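SusD superfamily protein (Bacteroides thetaiotaomicron VPI-5482, PDB 3HDX) probably binds polysaccharide at the outer membrane as a SusD-family protein of carbohydrate metabolism. Local coordinates at residues F307-F312 with R420-M425; I314-T317 with S322-V325. All coordinates share one frame; numbering follows the deposited sequence.

Interaction 1. Residues F307-F312 with R420-M425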
ATOM      1  N   PHE A 307      14.984 -18.110 -15.860  1.00 13.72           N
ATOM      2  CA  PHE A 307      16.172 -17.243 -15.821  1.00 13.77           C
ATOM      3  C   PHE A 307      16.094 -15.960 -16.643  1.00 13.98           C
ATOM      4  O   PHE A 307      16.897 -15.054 -16.419  1.00 16.09           O
ATOM      5  CB  PHE A 307      17.493 -18.003 -16.015  1.00 13.81           C
ATOM      6  CG  PHE A 307      17.747 -18.574 -17.404  1.00 13.89           C
ATOM      7  CD1 PHE A 307      17.912 -17.769 -18.533  1.00 14.52           C
ATOM      8  CD2 PHE A 307      17.822 -19.940 -17.547  1.00 13.76           C
ATOM      9  CE1 PHE A 307      18.191 -18.345 -19.756  1.00 14.78           C
ATOM     10  CE2 PHE A 307      18.121 -20.520 -18.768  1.00 15.06           C
ATOM     11  CZ  PHE A 307      18.269 -19.716 -19.879  1.00 14.27           C
ATOM     12  N   ASP A 308      15.131 -15.887 -17.562  1.00 15.08           N
ATOM     13  CA  ASP A 308      14.892 -14.659 -18.313  1.00 16.15           C
ATOM     14  C   ASP A 308      14.115 -13.594 -17.552  1.00 15.54           C
ATOM     15  O   ASP A 308      13.975 -12.498 -18.063  1.00 17.47           O
ATOM     16  CB  ASP A 308      14.237 -14.984 -19.650  1.00 19.88           C
ATOM     17  CG  ASP A 308      15.194 -15.752 -20.579  1.00 21.43           C
ATOM     18  OD1 ASP A 308      16.448 -15.463 -20.646  1.00 24.50           O
ATOM     19  OD2 ASP A 308      14.731 -16.724 -21.128  1.00 25.13           O
ATOM     20  N   ASP A 309      13.610 -13.926 -16.350  1.00 12.94           N
ATOM     21  CA  ASP A 309      12.906 -12.956 -15.500  1.00 13.11           C
ATOM     22  C   ASP A 309      13.857 -11.796 -15.176  1.00 12.84           C
ATOM     23  O   ASP A 309      14.890 -11.999 -14.503  1.00 15.03           O
ATOM     24  CB  ASP A 309      12.391 -13.638 -14.256  1.00 13.23           C
ATOM     25  CG  ASP A 309      11.366 -12.815 -13.522  1.00 13.37           C
ATOM     26  OD1 ASP A 309      11.594 -11.600 -13.303  1.00 13.51           O
ATOM     27  OD2 ASP A 309      10.304 -13.397 -13.213  1.00 13.30           O
ATOM     28  N   LEU A 310      13.509 -10.601 -15.671  1.00 12.81           N
ATOM     29  CA  LEU A 310      14.369  -9.426 -15.452  1.00 12.96           C
ATOM     30  C   LEU A 310      14.538  -9.042 -13.992  1.00 12.33           C
ATOM     31  O   LEU A 310      15.510  -8.382 -13.638  1.00 13.34           O
ATOM     32  CB  LEU A 310      13.886  -8.195 -16.242  1.00 12.93           C
ATOM     33  CG  LEU A 310      13.953  -8.314 -17.770  1.00 14.26           C
ATOM     34  CD1 LEU A 310      13.328  -7.125 -18.454  1.00 14.57           C
ATOM     35  CD2 LEU A 310      15.427  -8.479 -18.205  1.00 17.38           C
ATOM     36  N   ARG A 311      13.604  -9.422 -13.132  1.00 13.00           N
ATOM     37  CA  ARG A 311      13.727  -9.107 -11.707  1.00 13.02           C
ATOM     38  C   ARG A 311      14.818  -9.944 -11.019  1.00 12.42           C
ATOM     39  O   ARG A 311      15.437  -9.466 -10.070  1.00 13.14           O
ATOM     40  CB  ARG A 311      12.373  -9.346 -11.020  1.00 13.19           C
ATOM     41  CG  ARG A 311      11.252  -8.398 -11.552  1.00 13.68           C
ATOM     42  CD  ARG A 311       9.856  -8.860 -11.320  1.00 13.47           C
ATOM     43  NE  ARG A 311       9.520 -10.066 -12.106  1.00 12.70           N
ATOM     44  CZ  ARG A 311       8.290 -10.411 -12.523  1.00 12.05           C
ATOM     45  NH1 ARG A 311       7.233  -9.629 -12.318  1.00 11.75           N
ATOM     46  NH2 ARG A 311       8.111 -11.552 -13.166  1.00 12.35           N
ATOM     47  N   PHE A 312      15.048 -11.162 -11.519  1.00 13.06           N
ATOM     48  CA  PHE A 312      16.037 -12.071 -10.957  1.00 14.10           C
ATOM     49  C   PHE A 312      16.643 -12.911 -12.068  1.00 14.29           C
ATOM     50  O   PHE A 312      16.352 -14.070 -12.249  1.00 16.69           O
ATOM     51  CB  PHE A 312      15.454 -12.940  -9.840  1.00 15.05           C
ATOM     52  CG  PHE A 312      16.470 -13.777  -9.172  1.00 15.71           C
ATOM     53  CD1 PHE A 312      17.553 -13.170  -8.538  1.00 17.26           C
ATOM     54  CD2 PHE A 312      16.396 -15.168  -9.225  1.00 16.44           C
ATOM     55  CE1 PHE A 312      18.516 -13.959  -7.950  1.00 18.06           C
ATOM     56  CE2 PHE A 312      17.361 -15.959  -8.649  1.00 16.80           C
ATOM     57  CZ  PHE A 312      18.432 -15.352  -8.014  1.00 18.84           C
ATOM     58  N   ARG A 420       2.116 -11.394  -9.033  1.00 12.46           N
ATOM     59  CA  ARG A 420       2.104 -10.354  -8.000  1.00 11.85           C
ATOM     60  C   ARG A 420       3.251 -10.555  -6.980  1.00 10.77           C
ATOM     61  O   ARG A 420       3.867  -9.598  -6.498  1.00 12.51           O
ATOM     62  CB  ARG A 420       0.760 -10.356  -7.268  1.00 11.63           C
ATOM     63  CG  ARG A 420      -0.397  -9.914  -8.113  1.00 12.57           C
ATOM     64  CD  ARG A 420      -1.735  -9.822  -7.356  1.00 12.15           C
ATOM     65  NE  ARG A 420      -1.717  -8.798  -6.293  1.00 11.70           N
ATOM     66  CZ  ARG A 420      -1.952  -7.504  -6.466  1.00 12.06           C
ATOM     67  NH1 ARG A 420      -2.376  -6.999  -7.635  1.00 12.69           N
ATOM     68  NH2 ARG A 420      -1.839  -6.697  -5.427  1.00 11.99           N
ATOM     69  N   ARG A 421       3.464 -11.813  -6.603  1.00 11.02           N
ATOM     70  CA  ARG A 421       4.506 -12.181  -5.635  1.00 11.45           C
ATOM     71  C   ARG A 421       5.859 -11.675  -6.134  1.00 12.44           C
ATOM     72  O   ARG A 421       6.624 -11.138  -5.364  1.00 12.97           O
ATOM     73  CB  ARG A 421       4.534 -13.677  -5.458  1.00 12.00           C
ATOM     74  CG  ARG A 421       5.456 -14.244  -4.382  1.00 11.59           C
ATOM     75  CD  ARG A 421       5.326 -15.748  -4.410  1.00 12.78           C
ATOM     76  NE  ARG A 421       5.951 -16.412  -3.250  1.00 13.89           N
ATOM     77  CZ  ARG A 421       5.989 -17.724  -3.087  1.00 14.10           C
ATOM     78  NH1 ARG A 421       5.454 -18.548  -3.981  1.00 16.59           N
ATOM     79  NH2 ARG A 421       6.524 -18.233  -1.970  1.00 15.00           N
ATOM     80  N   ARG A 422       6.125 -11.895  -7.417  1.00 12.04           N
ATOM     81  CA  ARG A 422       7.336 -11.410  -8.039  1.00 11.67           C
ATOM     82  C   ARG A 422       7.385  -9.887  -8.229  1.00 11.00           C
ATOM     83  O   ARG A 422       8.347  -9.224  -7.843  1.00 12.37           O
ATOM     84  CB  ARG A 422       7.566 -12.127  -9.380  1.00 10.91           C
ATOM     85  CG  ARG A 422       7.875 -13.588  -9.232  1.00 13.12           C
ATOM     86  CD  ARG A 422       8.231 -14.230 -10.533  1.00 13.66           C
ATOM     87  NE  ARG A 422       7.059 -14.440 -11.365  1.00 15.23           N
ATOM     88  CZ  ARG A 422       6.329 -15.557 -11.441  1.00 15.65           C
ATOM     89  NH1 ARG A 422       6.623 -16.635 -10.734  1.00 17.12           N
ATOM     90  NH2 ARG A 422       5.292 -15.587 -12.261  1.00 15.69           N
ATOM     91  N   GLU A 423       6.344  -9.350  -8.839  1.00 11.12           N
ATOM     92  CA  GLU A 423       6.339  -7.950  -9.215  1.00 10.81           C
ATOM     93  C   GLU A 423       6.286  -6.987  -8.076  1.00 11.43           C
ATOM     94  O   GLU A 423       7.006  -5.996  -8.094  1.00 11.92           O
ATOM     95  CB  GLU A 423       5.157  -7.688 -10.181  1.00 11.75           C
ATOM     96  CG  GLU A 423       5.084  -6.283 -10.723  1.00 11.84           C
ATOM     97  CD  GLU A 423       6.333  -5.855 -11.520  1.00 11.81           C
ATOM     98  OE1 GLU A 423       7.005  -6.742 -12.083  1.00 12.75           O
ATOM     99  OE2 GLU A 423       6.570  -4.611 -11.619  1.00 12.67           O
ATOM    100  N   LEU A 424       5.493  -7.312  -7.067  1.00 11.95           N
ATOM    101  CA  LEU A 424       5.243  -6.403  -5.964  1.00 11.24           C
ATOM    102  C   LEU A 424       6.045  -6.745  -4.708  1.00 11.61           C
ATOM    103  O   LEU A 424       5.785  -6.199  -3.611  1.00 11.67           O
ATOM    104  CB  LEU A 424       3.728  -6.350  -5.671  1.00 12.17           C
ATOM    105  CG  LEU A 424       2.815  -6.023  -6.871  1.00 10.21           C
ATOM    106  CD1 LEU A 424       1.320  -6.227  -6.544  1.00 11.36           C
ATOM    107  CD2 LEU A 424       3.061  -4.585  -7.340  1.00 11.78           C
HETATM  108  N   MSE A 425       7.054  -7.594  -4.847  1.00 11.54           N
HETATM  109  CA  MSE A 425       7.896  -8.009  -3.714  1.00 11.37           C
HETATM  110  C   MSE A 425       8.495  -6.765  -3.026  1.00 11.34           C
HETATM  111  O   MSE A 425       9.072  -5.903  -3.686  1.00 12.06           O
HETATM  112  CB  MSE A 425       8.989  -8.953  -4.228  1.00 12.43           C
HETATM  113  CG  MSE A 425       9.840  -9.593  -3.125  1.00 12.70           C
HETATM  114 SE   MSE A 425      11.009 -10.955  -3.829  0.75 10.76          SE
HETATM  115  CE  MSE A 425       9.797 -12.393  -4.177  1.00 15.15           C
TER

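Interaction 2. Residues I314-T317 with S322-V325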
ATOM      1  N   ILE A 314      19.219 -11.280 -15.389  1.00 14.51           N
ATOM      2  CA  ILE A 314      20.349 -10.508 -15.884  1.00 15.16           C
ATOM      3  C   ILE A 314      20.997  -9.655 -14.759  1.00 15.10           C
ATOM      4  O   ILE A 314      20.320  -9.127 -13.857  1.00 14.61           O
ATOM      5  CB  ILE A 314      19.892  -9.590 -17.065  1.00 16.64           C
ATOM      6  CG1 ILE A 314      21.056  -9.041 -17.883  1.00 18.76           C
ATOM      7  CG2 ILE A 314      18.986  -8.451 -16.577  1.00 16.59           C
ATOM      8  CD1 ILE A 314      21.743 -10.124 -18.721  1.00 20.39           C
ATOM      9  N   ILE A 315      22.313  -9.531 -14.841  1.00 13.88           N
ATOM     10  CA  ILE A 315      23.114  -8.707 -13.964  1.00 14.64           C
ATOM     11  C   ILE A 315      22.651  -7.247 -14.029  1.00 15.06           C
ATOM     12  O   ILE A 315      22.155  -6.787 -15.073  1.00 16.92           O
ATOM     13  CB  ILE A 315      24.621  -8.828 -14.380  1.00 15.58           C
ATOM     14  CG1 ILE A 315      25.557  -8.278 -13.310  1.00 17.16           C
ATOM     15  CG2 ILE A 315      24.891  -8.167 -15.761  1.00 16.19           C
ATOM     16  CD1 ILE A 315      27.049  -8.593 -13.696  1.00 17.48           C
ATOM     17  N   ASP A 316      22.778  -6.536 -12.905  1.00 16.87           N
ATOM     18  CA  ASP A 316      22.565  -5.101 -12.854  1.00 18.50           C
ATOM     19  C   ASP A 316      23.945  -4.449 -12.592  1.00 21.99           C
ATOM     20  O   ASP A 316      24.267  -4.027 -11.473  1.00 22.28           O
ATOM     21  CB  ASP A 316      21.557  -4.747 -11.754  1.00 18.63           C
ATOM     22  CG  ASP A 316      21.334  -3.263 -11.610  1.00 18.93           C
ATOM     23  OD1 ASP A 316      21.637  -2.492 -12.566  1.00 18.39           O
ATOM     24  OD2 ASP A 316      20.782  -2.882 -10.553  1.00 21.78           O
ATOM     25  N   THR A 317      24.769  -4.445 -13.632  1.00 24.87           N
ATOM     26  CA  THR A 317      26.123  -3.853 -13.621  1.00 27.85           C
ATOM     27  C   THR A 317      27.166  -4.582 -12.758  1.00 28.14           C
ATOM     28  O   THR A 317      28.150  -5.136 -13.288  1.00 30.21           O
ATOM     29  CB  THR A 317      26.072  -2.332 -13.261  1.00 30.19           C
ATOM     30  OG1 THR A 317      25.228  -1.679 -14.215  1.00 32.53           O
ATOM     31  CG2 THR A 317      27.490  -1.677 -13.294  1.00 31.38           C
ATOM     32  N   SER A 322      21.651  -8.882  -9.541  1.00 15.63           N
ATOM     33  CA  SER A 322      20.473  -8.993 -10.365  1.00 14.72           C
ATOM     34  C   SER A 322      19.697  -7.720 -10.020  1.00 14.82           C
ATOM     35  O   SER A 322      20.084  -6.972  -9.090  1.00 14.68           O
ATOM     36  CB  SER A 322      19.674 -10.223  -9.969  1.00 14.67           C
ATOM     37  OG  SER A 322      19.295 -10.149  -8.594  1.00 15.70           O
ATOM     38  N   TYR A 323      18.580  -7.474 -10.699  1.00 13.97           N
ATOM     39  CA  TYR A 323      17.821  -6.241 -10.411  1.00 13.61           C
ATOM     40  C   TYR A 323      17.167  -6.199  -9.020  1.00 12.61           C
ATOM     41  O   TYR A 323      17.048  -5.122  -8.445  1.00 14.50           O
ATOM     42  CB  TYR A 323      16.811  -5.917 -11.500  1.00 13.99           C
ATOM     43  CG  TYR A 323      17.452  -5.224 -12.676  1.00 15.45           C
ATOM     44  CD1 TYR A 323      17.802  -3.878 -12.595  1.00 15.33           C
ATOM     45  CD2 TYR A 323      17.666  -5.876 -13.886  1.00 16.64           C
ATOM     46  CE1 TYR A 323      18.395  -3.194 -13.684  1.00 17.17           C
ATOM     47  CE2 TYR A 323      18.257  -5.201 -14.978  1.00 18.20           C
ATOM     48  CZ  TYR A 323      18.599  -3.868 -14.870  1.00 18.22           C
ATOM     49  OH  TYR A 323      19.182  -3.219 -15.951  1.00 20.85           O
ATOM     50  N   TYR A 324      16.812  -7.353  -8.471  1.00 12.40           N
ATOM     51  CA  TYR A 324      16.248  -7.415  -7.113  1.00 12.00           C
ATOM     52  C   TYR A 324      17.218  -7.721  -5.997  1.00 12.65           C
ATOM     53  O   TYR A 324      16.936  -7.365  -4.853  1.00 14.04           O
ATOM     54  CB  TYR A 324      15.151  -8.471  -7.053  1.00 12.00           C
ATOM     55  CG  TYR A 324      13.740  -8.031  -7.428  1.00 12.34           C
ATOM     56  CD1 TYR A 324      13.470  -6.878  -8.177  1.00 13.05           C
ATOM     57  CD2 TYR A 324      12.665  -8.830  -7.034  1.00 12.36           C
ATOM     58  CE1 TYR A 324      12.170  -6.517  -8.487  1.00 11.60           C
ATOM     59  CE2 TYR A 324      11.380  -8.492  -7.349  1.00 11.84           C
ATOM     60  CZ  TYR A 324      11.126  -7.340  -8.078  1.00 12.37           C
ATOM     61  OH  TYR A 324       9.862  -6.931  -8.395  1.00 13.10           O
ATOM     62  N   VAL A 325      18.313  -8.426  -6.305  1.00 13.19           N
ATOM     63  CA  VAL A 325      19.180  -8.981  -5.277  1.00 13.89           C
ATOM     64  C   VAL A 325      20.670  -8.792  -5.604  1.00 14.03           C
ATOM     65  O   VAL A 325      21.105  -8.997  -6.732  1.00 15.78           O
ATOM     66  CB  VAL A 325      18.872 -10.501  -5.125  1.00 13.87           C
ATOM     67  CG1 VAL A 325      19.728 -11.129  -4.047  1.00 15.88           C
ATOM     68  CG2 VAL A 325      17.378 -10.731  -4.825  1.00 15.82           C
TER
HETATM   69  O   HOH W   1      17.896  -9.367 -12.818  1.00 13.98           O
HETATM   70  O   HOH W   2      21.106  -4.615  -8.145  1.00 22.60           O
HETATM   71  O   HOH W   3      18.893  -3.288  -8.964  1.00 36.44           O

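Interaction 1. Residues F307-F312 with R420-M425
Two arginines, Arg311 and Arg422, meet in a buried contact with NH2 of Arg311 only 3.6 Å from NE of Arg422, a closeness of like charges that the acids around them make tolerable. Arg422 lies near the end of helix 409-423, Arg311 in a type I turn running from Asp309 to Phe312. The two side chains cross at about a right angle: CB of Arg422 sits over the centre of one face of the Arg311 guanidinium, 3.7 Å from Arg311 CZ.

Asp309 fixes the rotation of that guanidinium. With CG anti to its own backbone N, chi1 -165° sets the Asp309 carboxylate beside the Arg311 guanidinium, where Arg311 grips it side-on. Arg311 NE donates to Asp309 OD1 at 2.8 Å, on the syn lone pair, while Arg311 NH2 donates to Asp309 OD2 in a bond of 2.9 Å. The anti lone pair of Asp309 OD1 takes the backbone N of Arg311, closing an Asx turn. At the far end, Arg311 NH1 reaches OE1 of Glu423 at 2.9 Å, on the anti lone pair; this bond is more bent, 141° at the hydrogen, and the oxygen is tilted from the guanidinium plane. A bend at chi2 (60°) brings the Glu423 carboxylate to it. Arg422 relates to Asp309 differently: Asp309 OD2 lies 3.9 Å from Arg422 NE but well out of the guanidinium plane, a long, purely electrostatic pairing.

Further ions complete the network. Glu419 pairs with both Arg311 and Arg422, Glu415 also takes Arg422, and OE2 of Glu423 pairs with Arg394 and Arg362. Alternating charges of this kind tie the 307-312 loop to the end of helix 409-423, and the carboxylates probably offset the repulsion between the two buried arginines, each of which has acid partners.

Interaction 2. Residues I314-T317 with S322-V325
The long loop between helix 297-303 and strand 325-326 doubles back on itself here, bringing residues 314-317 against 322-325, with the Tyr323 ring meeting Asp316 on a face and Ile314 at its edge. CB of Asp316 stands over one face of the Tyr323 ring, 4.1 Å from its centroid and 16° off the normal, a CH-pi contact displaced toward the rim. The Asp316 carboxylate continues across that side of the ring, stacked with its plane 23° from the aromatic plane, and Asp316 OD1 comes within 3.5 Å of Tyr323 CE1. Having CG anti to the backbone N (chi1 178°) extends the carboxylate over the ring. Ile314 arrives elsewhere: Ile314 CG2 meets the ring edge near the plane, 3.7 Å from Tyr323 CE2, as the two side chains run alongside each other in the same direction.

No direct hydrogen bond joins the two segments, and they do not pair as beta strands although Val325 begins strand 325-326. Instead, Ser322 CA offers a CA-H...O contact to the carbonyl oxygen of Ile314, and one water spans the gap, its oxygen donating to Ile314 O at 2.6 Å while accepting from Tyr323 N. On the Asp316 side, two further waters lie within reach of OD2, one also near Ser322 O and the other near Tyr323 O, so the carboxylate reaches the opposing backbone through solvent.

Within 322-325, two bonds converge on Val325 O. Ser322 places OG between its backbone N and carbonyl carbon, from where Ser322 OG donates to Val325 O at 2.8 Å, in the carbonyl plane and on a lone pair. That oxygen also accepts from Ser322 N. The Tyr323 side chain also touches Ile237 and Thr241 of helix 237-241.

In the fold
Both contacts use the same loop between helix 297-303 and strand 325-326, their centres about 11 Å apart. Interaction 1 is buried and long-range, joining the loop to the end of helix 409-423 through direct charge pairing; interaction 2 is local and nearer the surface, where an aromatic ring, aliphatic groups and bridging waters replace ion pairs. Tyr324 connects them: Tyr324 OH probably hydrogen-bonds to Arg422 O at 2.8 Å, and Tyr324 N to Arg311 O at 3.0 Å. The returning segment 322-325 is thereby set against both partners of interaction 1, while Tyr323 of the same segment packs against Asp316. Helix 237-241 touches side chains from both contacts.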